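N-terminal acetyltransferase B complex subunit MDM20 (Candida albicans, PDB 5K04) probably acts as the non-catalytic, auxiliary subunit of the NatB N-terminal acetyltransferase complex, partnering the NAT3 subunit. Local coordinates at residues 335-340 against 368-373. Sequence-based numbering, arbitrary orientation.
Sequences ENLITV and DSNPVN. With COA (coenzyme A), chain D.
Leu337 holds CG anti to its own backbone N (chi1 159°), and a chi2 of 56° then turns both methyl groups to Val372, whose CG2, set anti to its carbonyl carbon, meets them. CG2 of Val372 lies 3.4 Å from CD2 of Leu337 and equally near CD1, the two side chains crossing at about a right angle. One residue further on, Ile338 reaches Pro371 with the longer branch: its CG1 rests 3.9 Å from CB of the proline and its CD1 closes on CG of the same ring. CD2 of Leu337 also touches Pro371, at CD, and OD1 of Asn370.

Asn336 is the N-cap of helix 337-346: its OD1 accepts from N of Thr339 at 2.8 Å in the carbonyl plane. In the turn leading into helix 372-383, OD1 of Asn370 takes N of Val372 at 3.0 Å from above its carbonyl plane. The amide of Asn370 is fixed further by ND2 bonding to Phe359 O, and Phe359 also touches both Leu337 and Val372.

Asp368 forms a salt bridge through OD1 with Arg85 of the NAT3 chain; its OD2 approaches N6A of coenzyme A at a doubtfully short 2.5 Å. The contact thus joins two helix starts, with helix 353-358 between them in the chain, mainly by apolar packing and without a hydrogen bond across, consistent with an all-helical, TPR-like scaffold, while Asp368 ties the same segment to NAT3 and probably to the adenine amino group.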
ATOM      1  N   GLU A 335      33.484   0.737 -23.343  1.00 69.63           N
ATOM      2  CA  GLU A 335      33.412  -0.720 -23.333  1.00 68.51           C
ATOM      3  C   GLU A 335      32.505  -1.260 -22.239  1.00 64.07           C
ATOM      4  O   GLU A 335      31.832  -2.271 -22.452  1.00 60.65           O
ATOM      5  CB  GLU A 335      34.811  -1.328 -23.190  1.00 80.02           C
ATOM      6  CG  GLU A 335      35.599  -1.371 -24.504  1.00 93.81           C
ATOM      7  CD  GLU A 335      36.678  -2.441 -24.513  1.00 94.99           C
ATOM      8  OE1 GLU A 335      37.514  -2.461 -23.582  1.00 94.68           O
ATOM      9  OE2 GLU A 335      36.676  -3.270 -25.449  1.00 91.67           O
ATOM     10  N   ASN A 336      32.472  -0.608 -21.077  1.00 62.15           N
ATOM     11  CA  ASN A 336      31.663  -1.070 -19.959  1.00 55.44           C
ATOM     12  C   ASN A 336      30.263  -0.476 -20.064  1.00 52.73           C
ATOM     13  O   ASN A 336      30.083   0.746 -19.974  1.00 38.46           O
ATOM     14  CB  ASN A 336      32.301  -0.718 -18.615  1.00 43.50           C
ATOM     15  CG  ASN A 336      31.446  -1.146 -17.448  1.00 48.25           C
ATOM     16  OD1 ASN A 336      30.604  -0.394 -16.984  1.00 46.25           O
ATOM     17  ND2 ASN A 336      31.641  -2.366 -16.981  1.00 65.32           N
ATOM     18  N   LEU A 337      29.281  -1.363 -20.223  1.00 46.39           N
ATOM     19  CA  LEU A 337      27.901  -0.965 -20.477  1.00 48.72           C
ATOM     20  C   LEU A 337      27.394   0.026 -19.430  1.00 48.85           C
ATOM     21  O   LEU A 337      26.818   1.065 -19.769  1.00 44.19           O
ATOM     22  CB  LEU A 337      27.028  -2.224 -20.526  1.00 41.91           C
ATOM     23  CG  LEU A 337      25.532  -2.072 -20.289  1.00 47.68           C
ATOM     24  CD1 LEU A 337      24.905  -1.083 -21.267  1.00 52.72           C
ATOM     25  CD2 LEU A 337      24.884  -3.429 -20.431  1.00 47.71           C
ATOM     26  N   ILE A 338      27.618  -0.272 -18.150  1.00 51.88           N
ATOM     27  CA  ILE A 338      27.102   0.587 -17.081  1.00 48.20           C
ATOM     28  C   ILE A 338      27.814   1.947 -17.049  1.00 44.30           C
ATOM     29  O   ILE A 338      27.190   2.977 -16.765  1.00 34.61           O
ATOM     30  CB  ILE A 338      27.176  -0.164 -15.739  1.00 49.18           C
ATOM     31  CG1 ILE A 338      26.088  -1.260 -15.726  1.00 49.45           C
ATOM     32  CG2 ILE A 338      27.021   0.803 -14.549  1.00 47.76           C
ATOM     33  CD1 ILE A 338      26.198  -2.262 -14.604  1.00 50.64           C
ATOM     34  N   THR A 339      29.109   1.985 -17.372  1.00 47.24           N
ATOM     35  CA  THR A 339      29.776   3.266 -17.594  1.00 43.54           C
ATOM     36  C   THR A 339      29.019   4.092 -18.626  1.00 43.50           C
ATOM     37  O   THR A 339      28.779   5.285 -18.422  1.00 36.54           O
ATOM     38  CB  THR A 339      31.222   3.037 -18.045  1.00 44.40           C
ATOM     39  OG1 THR A 339      31.917   2.256 -17.067  1.00 39.15           O
ATOM     40  CG2 THR A 339      31.968   4.368 -18.256  1.00 45.18           C
ATOM     41  N   VAL A 340      28.600   3.460 -19.726  1.00 58.83           N
ATOM     42  CA  VAL A 340      27.868   4.181 -20.764  1.00 51.13           C
ATOM     43  C   VAL A 340      26.496   4.616 -20.257  1.00 43.40           C
ATOM     44  O   VAL A 340      26.035   5.727 -20.543  1.00 41.06           O
ATOM     45  CB  VAL A 340      27.768   3.314 -22.029  1.00 48.92           C
ATOM     46  CG1 VAL A 340      26.939   4.021 -23.111  1.00 46.61           C
ATOM     47  CG2 VAL A 340      29.161   2.999 -22.549  1.00 47.98           C
ATOM     48  N   ASP A 368      18.584 -11.132 -13.372  1.00 54.23           N
ATOM     49  CA  ASP A 368      18.969  -9.731 -13.406  1.00 58.03           C
ATOM     50  C   ASP A 368      18.365  -9.043 -14.623  1.00 53.78           C
ATOM     51  O   ASP A 368      18.191  -9.646 -15.682  1.00 45.43           O
ATOM     52  CB  ASP A 368      20.492  -9.589 -13.441  1.00 57.10           C
ATOM     53  CG  ASP A 368      21.120  -9.638 -12.053  1.00 52.15           C
ATOM     54  OD1 ASP A 368      20.530  -9.108 -11.072  1.00 39.76           O
ATOM     55  OD2 ASP A 368      22.222 -10.191 -11.958  1.00 46.70           O
ATOM     56  N   SER A 369      18.032  -7.769 -14.459  1.00 55.03           N
ATOM     57  CA  SER A 369      17.643  -6.976 -15.612  1.00 45.13           C
ATOM     58  C   SER A 369      18.888  -6.536 -16.386  1.00 49.58           C
ATOM     59  O   SER A 369      20.004  -6.499 -15.858  1.00 39.30           O
ATOM     60  CB  SER A 369      16.813  -5.769 -15.187  1.00 38.52           C
ATOM     61  OG  SER A 369      15.519  -6.150 -14.737  1.00 38.30           O
ATOM     62  N   ASN A 370      18.690  -6.246 -17.667  1.00 51.98           N
ATOM     63  CA  ASN A 370      19.774  -5.763 -18.506  1.00 44.89           C
ATOM     64  C   ASN A 370      19.893  -4.253 -18.354  1.00 51.04           C
ATOM     65  O   ASN A 370      18.955  -3.529 -18.713  1.00 39.46           O
ATOM     66  CB  ASN A 370      19.523  -6.108 -19.952  1.00 42.68           C
ATOM     67  CG  ASN A 370      20.673  -5.704 -20.851  1.00 47.31           C
ATOM     68  OD1 ASN A 370      21.545  -4.936 -20.459  1.00 37.15           O
ATOM     69  ND2 ASN A 370      20.682  -6.239 -22.071  1.00 54.31           N
ATOM     70  N   PRO A 371      21.021  -3.740 -17.868  1.00 51.14           N
ATOM     71  CA  PRO A 371      21.124  -2.293 -17.637  1.00 45.42           C
ATOM     72  C   PRO A 371      20.887  -1.443 -18.884  1.00 42.03           C
ATOM     73  O   PRO A 371      20.576  -0.256 -18.741  1.00 31.72           O
ATOM     74  CB  PRO A 371      22.554  -2.123 -17.102  1.00 42.77           C
ATOM     75  CG  PRO A 371      22.938  -3.477 -16.592  1.00 43.00           C
ATOM     76  CD  PRO A 371      22.255  -4.457 -17.494  1.00 39.64           C
ATOM     77  N   VAL A 372      21.012  -2.005 -20.098  1.00 47.52           N
ATOM     78  CA  VAL A 372      20.727  -1.230 -21.312  1.00 54.29           C
ATOM     79  C   VAL A 372      19.304  -0.705 -21.311  1.00 47.83           C
ATOM     80  O   VAL A 372      19.008   0.326 -21.931  1.00 31.42           O
ATOM     81  CB  VAL A 372      20.951  -2.072 -22.577  1.00 59.27           C
ATOM     82  CG1 VAL A 372      21.028  -1.168 -23.770  1.00 61.91           C
ATOM     83  CG2 VAL A 372      22.192  -2.840 -22.464  1.00 77.15           C
ATOM     84  N   ASN A 373      18.396  -1.418 -20.652  1.00 43.33           N
ATOM     85  CA  ASN A 373      16.999  -1.042 -20.704  1.00 41.76           C
ATOM     86  C   ASN A 373      16.661   0.070 -19.731  1.00 37.26           C
ATOM     87  O   ASN A 373      15.496   0.487 -19.662  1.00 30.07           O
ATOM     88  CB  ASN A 373      16.161  -2.293 -20.499  1.00 42.88           C
ATOM     89  CG  ASN A 373      16.234  -3.199 -21.710  1.00 49.00           C
ATOM     90  OD1 ASN A 373      16.271  -2.701 -22.847  1.00 30.78           O
ATOM     91  ND2 ASN A 373      16.291  -4.518 -21.489  1.00 46.67           N
TER
HETATM   92  N1A COA D 202      26.072 -12.010 -10.722  1.00 77.18           N
HETATM   93  C2A COA D 202      27.377 -12.710 -10.501  1.00 82.88           C
HETATM   94  N3A COA D 202      27.785 -12.562  -9.043  1.00 91.95           N
HETATM   95  C4A COA D 202      27.096 -11.781  -7.993  1.00 83.89           C
HETATM   96  C5A COA D 202      25.750 -10.958  -8.325  1.00 83.93           C
HETATM   97  C6A COA D 202      25.213 -11.167  -9.795  1.00 79.97           C
HETATM   98  N6A COA D 202      23.977 -10.639 -10.270  1.00 84.72           N
HETATM   99  N7A COA D 202      25.121 -10.357  -7.038  1.00 88.51           N
HETATM  100  C8A COA D 202      25.936 -10.740  -5.750  1.00 83.02           C
HETATM  101  N9A COA D 202      27.078 -11.649  -6.493  1.00 72.76           N
HETATM  102  C1B COA D 202      28.078 -12.473  -5.512  1.00 66.11           C
HETATM  103  C2B COA D 202      29.593 -12.432  -5.889  1.00 63.07           C
HETATM  104  O2B COA D 202      30.399 -13.523  -6.339  1.00 59.37           O
HETATM  105  C3B COA D 202      29.882 -11.304  -4.925  1.00 55.30           C
HETATM  106  O3B COA D 202      31.058 -10.529  -4.667  1.00 40.88           O
HETATM  107  P3B COA D 202      32.015  -9.380  -5.326  1.00 29.07           P
HETATM  108  O7A COA D 202      31.892  -8.165  -4.424  1.00 36.21           O
HETATM  109  O8A COA D 202      33.427  -9.971  -5.218  1.00 40.27           O
HETATM  110  O9A COA D 202      31.503  -9.150  -6.729  1.00 25.88           O
HETATM  111  C4B COA D 202      28.691 -11.351  -3.824  1.00 46.32           C
HETATM  112  O4B COA D 202      27.606 -12.320  -4.125  1.00 55.68           O
HETATM  113  C5B COA D 202      28.418 -10.087  -2.922  1.00 46.73           C
HETATM  114  O5B COA D 202      27.803  -8.892  -3.412  1.00 28.45           O
HETATM  115  P1A COA D 202      26.962  -7.593  -2.948  1.00  8.41           P
HETATM  116  O1A COA D 202      26.977  -7.569  -1.464  1.00 14.90           O
HETATM  117  O2A COA D 202      27.545  -6.387  -3.620  1.00 22.31           O
HETATM  118  O3A COA D 202      25.525  -7.868  -3.504  1.00 15.92           O
HETATM  119  P2A COA D 202      24.158  -7.105  -3.891  1.00 11.63           P
HETATM  120  O4A COA D 202      24.223  -6.803  -5.360  1.00 24.89           O
HETATM  121  O5A COA D 202      23.941  -6.005  -2.974  1.00 15.74           O
HETATM  122  O6A COA D 202      23.101  -8.300  -3.690  1.00 16.65           O
HETATM  123  CBP COA D 202      21.438 -10.348  -4.031  1.00 47.53           C
HETATM  124  CCP COA D 202      22.986  -9.715  -3.887  1.00 30.50           C
HETATM  125  CDP COA D 202      21.503 -11.995  -4.369  1.00 39.07           C
HETATM  126  CEP COA D 202      20.561 -10.044  -2.615  1.00 39.86           C
HETATM  127  CAP COA D 202      20.654  -9.528  -5.348  1.00 44.20           C
HETATM  128  OAP COA D 202      21.433  -9.259  -6.490  1.00 30.73           O
HETATM  129  C9P COA D 202      19.048  -9.663  -5.331  1.00 50.73           C
HETATM  130  O9P COA D 202      18.365 -10.604  -6.034  1.00 50.86           O
HETATM  131  N8P COA D 202      18.361  -9.135  -4.081  1.00 47.18           N
HETATM  132  C7P COA D 202      17.162  -9.890  -3.391  1.00 57.70           C
HETATM  133  C6P COA D 202      16.728 -11.273  -4.001  1.00 64.99           C
HETATM  134  C5P COA D 202      17.597 -12.660  -3.885  1.00 62.58           C
HETATM  135  O5P COA D 202      18.002 -13.370  -4.945  1.00 67.23           O
HETATM  136  N4P COA D 202      18.017 -13.037  -2.520  1.00 75.74           N
HETATM  137  C3P COA D 202      19.071 -13.190  -1.540  1.00 68.80           C
HETATM  138  C2P COA D 202      20.435 -13.856  -1.609  1.00 49.12           C
HETATM  139  S1P COA D 202      20.677 -15.603  -1.728  1.00 21.15           S